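Local coordinates for orphan protein TM0875 (Thermotoga maritima, PDB 1O22) that is of unknown function, an orphan protein with a mixed beta sheet in a fold described as new, its sheet running on into a second subunit, at residues P73-K78 with E103-L108; I63-E68 with I125-S130. All coordinates share one frame; numbering follows the deposited sequence.

Contact 1 (P73-K78 with E103-L108); sequences PSFAIK and EEIDYL
Ala-76 and Asp-106 form a hydrogen-bonded pair at the middle of two antiparallel strands. Ala-76 N gives its hydrogen to Asp-106 O at 2.8 Å, in the carbonyl plane, and Asp-106 N returns one to Ala-76 O. Lys-78 N bonds to Glu-104 O, and just before strand 75-81 begins, Ser-74 O accepts Leu-108 N at 3.0 Å from 36° above the carbonyl plane. A water also donates to Ala-76 O and Asp-106 OD2, tying backbone to carboxylate.

The charged contact lies on the Ala-76 and Asp-106 face. Lys-78 bends at chi3 (-148°), which carries NZ to within 2.8 Å of Glu-104 OE1, a salt bridge that meets the carboxylate from above its plane. Glu-104 OE2 makes a second salt bridge, to Lys-124 of the second subunit, so one carboxylate serves two lysines, which probably favours its ionised form. Leu-108 also lies on the Ala-76 side, where its CD2 meets Pro-73 CG at 4.0 Å.

On the other face, the rings of Phe-75 and Tyr-107 meet obliquely, their planes turned 40° apart. Ile-105 CG2 lies 3.8 Å from Phe-75 CD1 on the same side of the sheet.

At the far end Lys-78 O takes Glu-103 N at 2.8 Å and, weakly, Glu-104 N. Two residues thus stand opposite one: a classic beta bulge, set in an antiparallel ladder whose strand 75-81 pairs in turn with a strand of the second subunit and continues the sheet across the dimer.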
loop_
_atom_site.group_PDB
_atom_site.type_symbol
_atom_site.label_atom_id
_atom_site.label_comp_id
_atom_site.label_asym_id
_atom_site.label_seq_id
_atom_site.Cartn_x
_atom_site.Cartn_y
_atom_site.Cartn_z
ATOM N N PRO A 73 7.467 18.755 -0.330
ATOM C CA PRO A 73 8.387 17.682 -0.665
ATOM C C PRO A 73 8.456 17.452 -2.179
ATOM O O PRO A 73 7.504 17.641 -2.903
ATOM C CB PRO A 73 7.757 16.469 0.039
ATOM C CG PRO A 73 6.325 16.783 0.188
ATOM C CD PRO A 73 6.209 18.263 0.268
ATOM N N SER A 74 9.625 17.090 -2.652
ATOM C CA SER A 74 9.783 16.524 -3.971
ATOM C C SER A 74 10.003 15.030 -3.987
ATOM O O SER A 74 9.719 14.421 -4.997
ATOM C CB SER A 74 10.947 17.197 -4.691
ATOM O OG SER A 74 10.634 18.541 -4.936
ATOM N N PHE A 75 10.589 14.443 -2.936
ATOM C CA PHE A 75 10.790 12.972 -2.890
ATOM C C PHE A 75 10.340 12.408 -1.552
ATOM O O PHE A 75 10.395 13.096 -0.566
ATOM C CB PHE A 75 12.238 12.573 -3.090
ATOM C CG PHE A 75 12.764 12.930 -4.392
ATOM C CD1 PHE A 75 12.675 12.034 -5.469
ATOM C CD2 PHE A 75 13.338 14.193 -4.580
ATOM C CE1 PHE A 75 13.184 12.383 -6.715
ATOM C CE2 PHE A 75 13.831 14.542 -5.807
ATOM C CZ PHE A 75 13.760 13.650 -6.883
ATOM N N ALA A 76 9.813 11.182 -1.574
ATOM C CA ALA A 76 9.491 10.421 -0.389
ATOM C C ALA A 76 10.561 9.330 -0.288
ATOM O O ALA A 76 10.861 8.658 -1.279
ATOM C CB ALA A 76 8.115 9.816 -0.512
ATOM N N ILE A 77 11.193 9.229 0.873
ATOM C CA ILE A 77 12.236 8.241 1.134
ATOM C C ILE A 77 11.714 7.218 2.162
ATOM O O ILE A 77 11.189 7.598 3.216
ATOM C CB ILE A 77 13.467 8.943 1.683
ATOM C CG1 ILE A 77 13.922 10.053 0.729
ATOM C CG2 ILE A 77 14.602 7.937 1.906
ATOM C CD1 ILE A 77 14.895 10.997 1.340
ATOM N N LYS A 78 11.796 5.932 1.843
ATOM C CA LYS A 78 11.651 4.888 2.878
ATOM C C LYS A 78 13.026 4.495 3.366
ATOM O O LYS A 78 13.856 4.019 2.604
ATOM C CB LYS A 78 10.899 3.676 2.353
ATOM C CG LYS A 78 9.427 4.007 2.028
ATOM C CD LYS A 78 8.700 2.829 1.384
ATOM C CE LYS A 78 7.630 3.322 0.414
ATOM N NZ LYS A 78 6.877 2.196 -0.192
ATOM N N GLU A 103 15.743 2.395 1.376
ATOM C CA GLU A 103 15.172 1.250 0.699
ATOM C C GLU A 103 14.414 1.634 -0.587
ATOM O O GLU A 103 14.437 0.904 -1.580
ATOM C CB GLU A 103 14.227 0.558 1.667
ATOM C CG GLU A 103 13.731 -0.769 1.158
ATOM C CD GLU A 103 12.661 -1.313 2.046
ATOM O OE1 GLU A 103 11.752 -0.537 2.414
ATOM O OE2 GLU A 103 12.744 -2.502 2.381
ATOM N N GLU A 104 13.722 2.764 -0.546
ATOM C CA GLU A 104 12.904 3.237 -1.670
ATOM C C GLU A 104 12.948 4.776 -1.735
ATOM O O GLU A 104 13.004 5.461 -0.704
ATOM C CB GLU A 104 11.432 2.752 -1.542
ATOM C CG GLU A 104 11.262 1.237 -1.357
ATOM C CD GLU A 104 9.811 0.745 -1.456
ATOM O OE1 GLU A 104 8.939 1.505 -1.946
ATOM O OE2 GLU A 104 9.543 -0.422 -1.055
ATOM N N ILE A 105 12.925 5.307 -2.955
ATOM C CA ILE A 105 12.775 6.746 -3.215
ATOM C C ILE A 105 11.650 6.888 -4.238
ATOM O O ILE A 105 11.626 6.166 -5.225
ATOM C CB ILE A 105 14.086 7.296 -3.771
ATOM C CG1 ILE A 105 15.267 6.970 -2.853
ATOM C CG2 ILE A 105 14.033 8.815 -4.037
ATOM C CD1 ILE A 105 16.591 6.950 -3.634
ATOM N N ASP A 106 10.718 7.792 -4.000
ATOM C CA ASP A 106 9.622 8.064 -4.922
ATOM C C ASP A 106 9.584 9.532 -5.196
ATOM O O ASP A 106 9.606 10.324 -4.258
ATOM C CB ASP A 106 8.294 7.660 -4.302
ATOM C CG ASP A 106 8.044 6.180 -4.445
ATOM O OD1 ASP A 106 7.633 5.772 -5.552
ATOM O OD2 ASP A 106 8.263 5.358 -3.528
ATOM N N TYR A 107 9.518 9.890 -6.470
ATOM C CA TYR A 107 9.424 11.293 -6.894
ATOM C C TYR A 107 7.949 11.661 -6.846
ATOM O O TYR A 107 7.122 10.864 -7.209
ATOM C CB TYR A 107 9.979 11.447 -8.319
ATOM C CG TYR A 107 10.104 12.891 -8.791
ATOM C CD1 TYR A 107 10.698 13.860 -7.993
ATOM C CD2 TYR A 107 9.631 13.279 -10.029
ATOM C CE1 TYR A 107 10.817 15.182 -8.421
ATOM C CE2 TYR A 107 9.742 14.601 -10.465
ATOM C CZ TYR A 107 10.341 15.539 -9.661
ATOM O OH TYR A 107 10.455 16.848 -10.083
ATOM N N LEU A 108 7.595 12.809 -6.290
ATOM C CA LEU A 108 6.184 13.169 -6.220
ATOM C C LEU A 108 5.777 13.824 -7.537
ATOM O O LEU A 108 6.540 14.605 -8.079
ATOM C CB LEU A 108 5.929 14.127 -5.044
ATOM C CG LEU A 108 5.796 13.394 -3.695
ATOM C CD1 LEU A 108 7.084 12.937 -3.172
ATOM C CD2 LEU A 108 5.097 14.314 -2.709
HETATM O O HOH W 1 9.175 6.082 -1.087
#

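Contact 2 (I63-E68 with I125-S130); sequences ISVLEE and IYVPYS
Ile-63 and Ile-125 lie side by side and point the same way from two neighbouring parallel strands. From Ile-63 CB, 4.1 Å from Ile-125 CG1, the side chain divides. Its CG1 branch runs alongside, 3.9 Å from Ile-125 CG1 and equally near Ile-125 CD1, while CG2 touches the same two atoms from slightly farther off. CD1, the tip, turns away from Ile-125. Ile-125 supplies its half by placing CG1 between its own backbone N and carbonyl carbon (chi1 66°), which swings that branch toward the neighbouring strand. An alanine at Ile-63 would lose both branches and is likely to leave Ile-125 CG1 and CD1 without their flank on this side. Farther along the same face, Val-65 CG2 meets Val-127 CG2 at 4.0 Å.

On the opposite face Ser-64 CB sits 3.8 Å from Tyr-126 CD1, and a water bridges Ser-64 OG to Ile-125 O. Leu-66 lays CD1 against the carbonyl of Val-127.

Backbone bonds hold the strands in register: Ser-64 N to Ile-125 O, Val-127 N to Ser-64 O at 3.1 Å, and Leu-66 N to Val-127 O. The last link, Tyr-129 N to Leu-66 O, is weak and bent to 129°, where the ladder ends and Tyr-129 CD2 passes by Glu-68 CB.

Leu-140 and Phe-144 of helix 137-152 pack on Ile-125, and Leu-140 on Val-127 as well. The chemistry therefore implies a joint with two components: main-chain polar groups satisfy one another between the strands, while Ile-125 and Val-127 supply aliphatic surface on which the helix packs, with Ile-63 and Val-65 beside them.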
loop_
_atom_site.group_PDB
_atom_site.type_symbol
_atom_site.label_atom_id
_atom_site.label_comp_id
_atom_site.label_asym_id
_atom_site.label_seq_id
_atom_site.Cartn_x
_atom_site.Cartn_y
_atom_site.Cartn_z
ATOM N N ILE A 63 -4.695 14.095 2.919
ATOM C CA ILE A 63 -4.286 15.462 2.640
ATOM C C ILE A 63 -3.446 15.996 3.790
ATOM O O ILE A 63 -3.872 15.971 4.919
ATOM C CB ILE A 63 -5.529 16.328 2.462
ATOM C CG1 ILE A 63 -6.485 15.681 1.424
ATOM C CG2 ILE A 63 -5.134 17.740 2.055
ATOM C CD1 ILE A 63 -7.849 16.362 1.358
ATOM N N SER A 64 -2.244 16.473 3.486
ATOM C CA SER A 64 -1.398 17.152 4.447
ATOM C C SER A 64 -1.173 18.581 4.015
ATOM O O SER A 64 -0.823 18.844 2.864
ATOM C CB SER A 64 -0.063 16.429 4.530
ATOM O OG SER A 64 -0.233 15.120 5.031
ATOM N N VAL A 65 -1.364 19.512 4.930
ATOM C CA VAL A 65 -1.036 20.914 4.714
ATOM C C VAL A 65 0.323 21.219 5.383
ATOM O O VAL A 65 0.532 20.924 6.546
ATOM C CB VAL A 65 -2.119 21.838 5.256
ATOM C CG1 VAL A 65 -1.795 23.321 4.949
ATOM C CG2 VAL A 65 -3.449 21.475 4.614
ATOM N N LEU A 66 1.243 21.805 4.626
ATOM C CA LEU A 66 2.567 22.168 5.137
ATOM C C LEU A 66 2.441 23.500 5.831
ATOM O O LEU A 66 1.711 24.353 5.387
ATOM C CB LEU A 66 3.571 22.239 3.984
ATOM C CG LEU A 66 3.577 20.897 3.211
ATOM C CD1 LEU A 66 3.860 21.142 1.744
ATOM C CD2 LEU A 66 4.536 19.949 3.840
ATOM N N GLU A 67 3.139 23.672 6.932
ATOM C CA GLU A 67 3.093 24.910 7.671
ATOM C C GLU A 67 3.806 25.993 6.930
ATOM O O GLU A 67 4.598 25.738 6.032
ATOM C CB GLU A 67 3.694 24.755 9.077
ATOM C CG GLU A 67 2.826 23.897 9.992
ATOM C CD GLU A 67 3.012 24.222 11.461
ATOM O OE1 GLU A 67 3.899 23.615 12.103
ATOM O OE2 GLU A 67 2.281 25.097 11.971
ATOM N N GLU A 68 3.470 27.221 7.290
ATOM C CA GLU A 68 4.095 28.381 6.707
ATOM C C GLU A 68 5.605 28.326 6.949
ATOM O O GLU A 68 6.037 27.937 8.025
ATOM C CB GLU A 68 3.461 29.637 7.319
ATOM C CG GLU A 68 4.051 30.928 6.812
ATOM C CD GLU A 68 3.198 32.161 7.149
ATOM O OE1 GLU A 68 2.240 32.050 7.985
ATOM O OE2 GLU A 68 3.509 33.242 6.573
ATOM N N ILE A 125 -1.496 13.767 -0.725
ATOM C CA ILE A 125 -1.217 15.038 -1.312
ATOM C C ILE A 125 -0.720 16.009 -0.283
ATOM O O ILE A 125 -1.076 15.936 0.883
ATOM C CB ILE A 125 -2.444 15.578 -2.072
ATOM C CG1 ILE A 125 -3.591 15.895 -1.148
ATOM C CG2 ILE A 125 -2.877 14.541 -3.187
ATOM C CD1 ILE A 125 -4.674 16.701 -1.868
ATOM N N TYR A 126 0.164 16.875 -0.739
ATOM C CA TYR A 126 0.854 17.842 0.100
ATOM C C TYR A 126 0.648 19.168 -0.540
ATOM O O TYR A 126 0.870 19.323 -1.751
ATOM C CB TYR A 126 2.345 17.528 0.157
ATOM C CG TYR A 126 2.596 16.169 0.692
ATOM C CD1 TYR A 126 2.777 15.958 2.052
ATOM C CD2 TYR A 126 2.640 15.067 -0.170
ATOM C CE1 TYR A 126 2.981 14.666 2.539
ATOM C CE2 TYR A 126 2.846 13.839 0.285
ATOM C CZ TYR A 126 3.027 13.625 1.644
ATOM O OH TYR A 126 3.225 12.337 2.049
ATOM N N VAL A 127 0.148 20.116 0.238
ATOM C CA VAL A 127 -0.107 21.435 -0.275
ATOM C C VAL A 127 0.448 22.476 0.694
ATOM O O VAL A 127 0.429 22.293 1.911
ATOM C CB VAL A 127 -1.597 21.682 -0.497
ATOM C CG1 VAL A 127 -2.091 20.954 -1.746
ATOM C CG2 VAL A 127 -2.421 21.268 0.737
ATOM N N PRO A 128 0.927 23.581 0.160
ATOM C CA PRO A 128 1.448 24.636 1.014
ATOM C C PRO A 128 0.339 25.411 1.685
ATOM O O PRO A 128 -0.695 25.722 1.078
ATOM C CB PRO A 128 2.237 25.536 0.047
ATOM C CG PRO A 128 1.784 25.205 -1.297
ATOM C CD PRO A 128 0.994 23.928 -1.265
ATOM N N TYR A 129 0.558 25.730 2.947
ATOM C CA TYR A 129 -0.406 26.496 3.704
ATOM C C TYR A 129 -0.900 27.716 2.914
ATOM O O TYR A 129 -2.118 27.975 2.788
ATOM C CB TYR A 129 0.218 26.975 5.015
ATOM C CG TYR A 129 -0.633 28.007 5.773
ATOM C CD1 TYR A 129 -1.918 27.676 6.236
ATOM C CD2 TYR A 129 -0.167 29.303 6.002
ATOM C CE1 TYR A 129 -2.720 28.605 6.909
ATOM C CE2 TYR A 129 -0.957 30.252 6.694
ATOM C CZ TYR A 129 -2.239 29.891 7.138
ATOM O OH TYR A 129 -3.047 30.787 7.819
ATOM N N SER A 130 0.068 28.452 2.392
ATOM C CA SER A 130 -0.208 29.678 1.710
ATOM C C SER A 130 -1.178 29.509 0.508
ATOM O O SER A 130 -1.921 30.434 0.206
ATOM C CB SER A 130 1.114 30.297 1.265
ATOM O OG SER A 130 1.862 29.386 0.484
HETATM O O HOH W 2 -0.423 13.506 2.822
#

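The two contacts belong to one mixed sheet, their centres about 17 Å apart. Contact 1 joins strands 75-81 and 100-111, which are antiparallel; contact 2 joins strands 122-128 and 56-66, which are parallel; strand 114-119 lies between the two pairs. Along the chain contact 1 is nested inside the loop closed by contact 2, and strand 56-66 is followed directly by 75-81. They touch where Leu-108 CD2 comes within 3.6 Å of Tyr-126 CD2 and where Pro-73 packs on Tyr-126 and Leu-66. The parallel pair thus sits inside the sheet, while the antiparallel pair carries it to the edge that joins the second subunit.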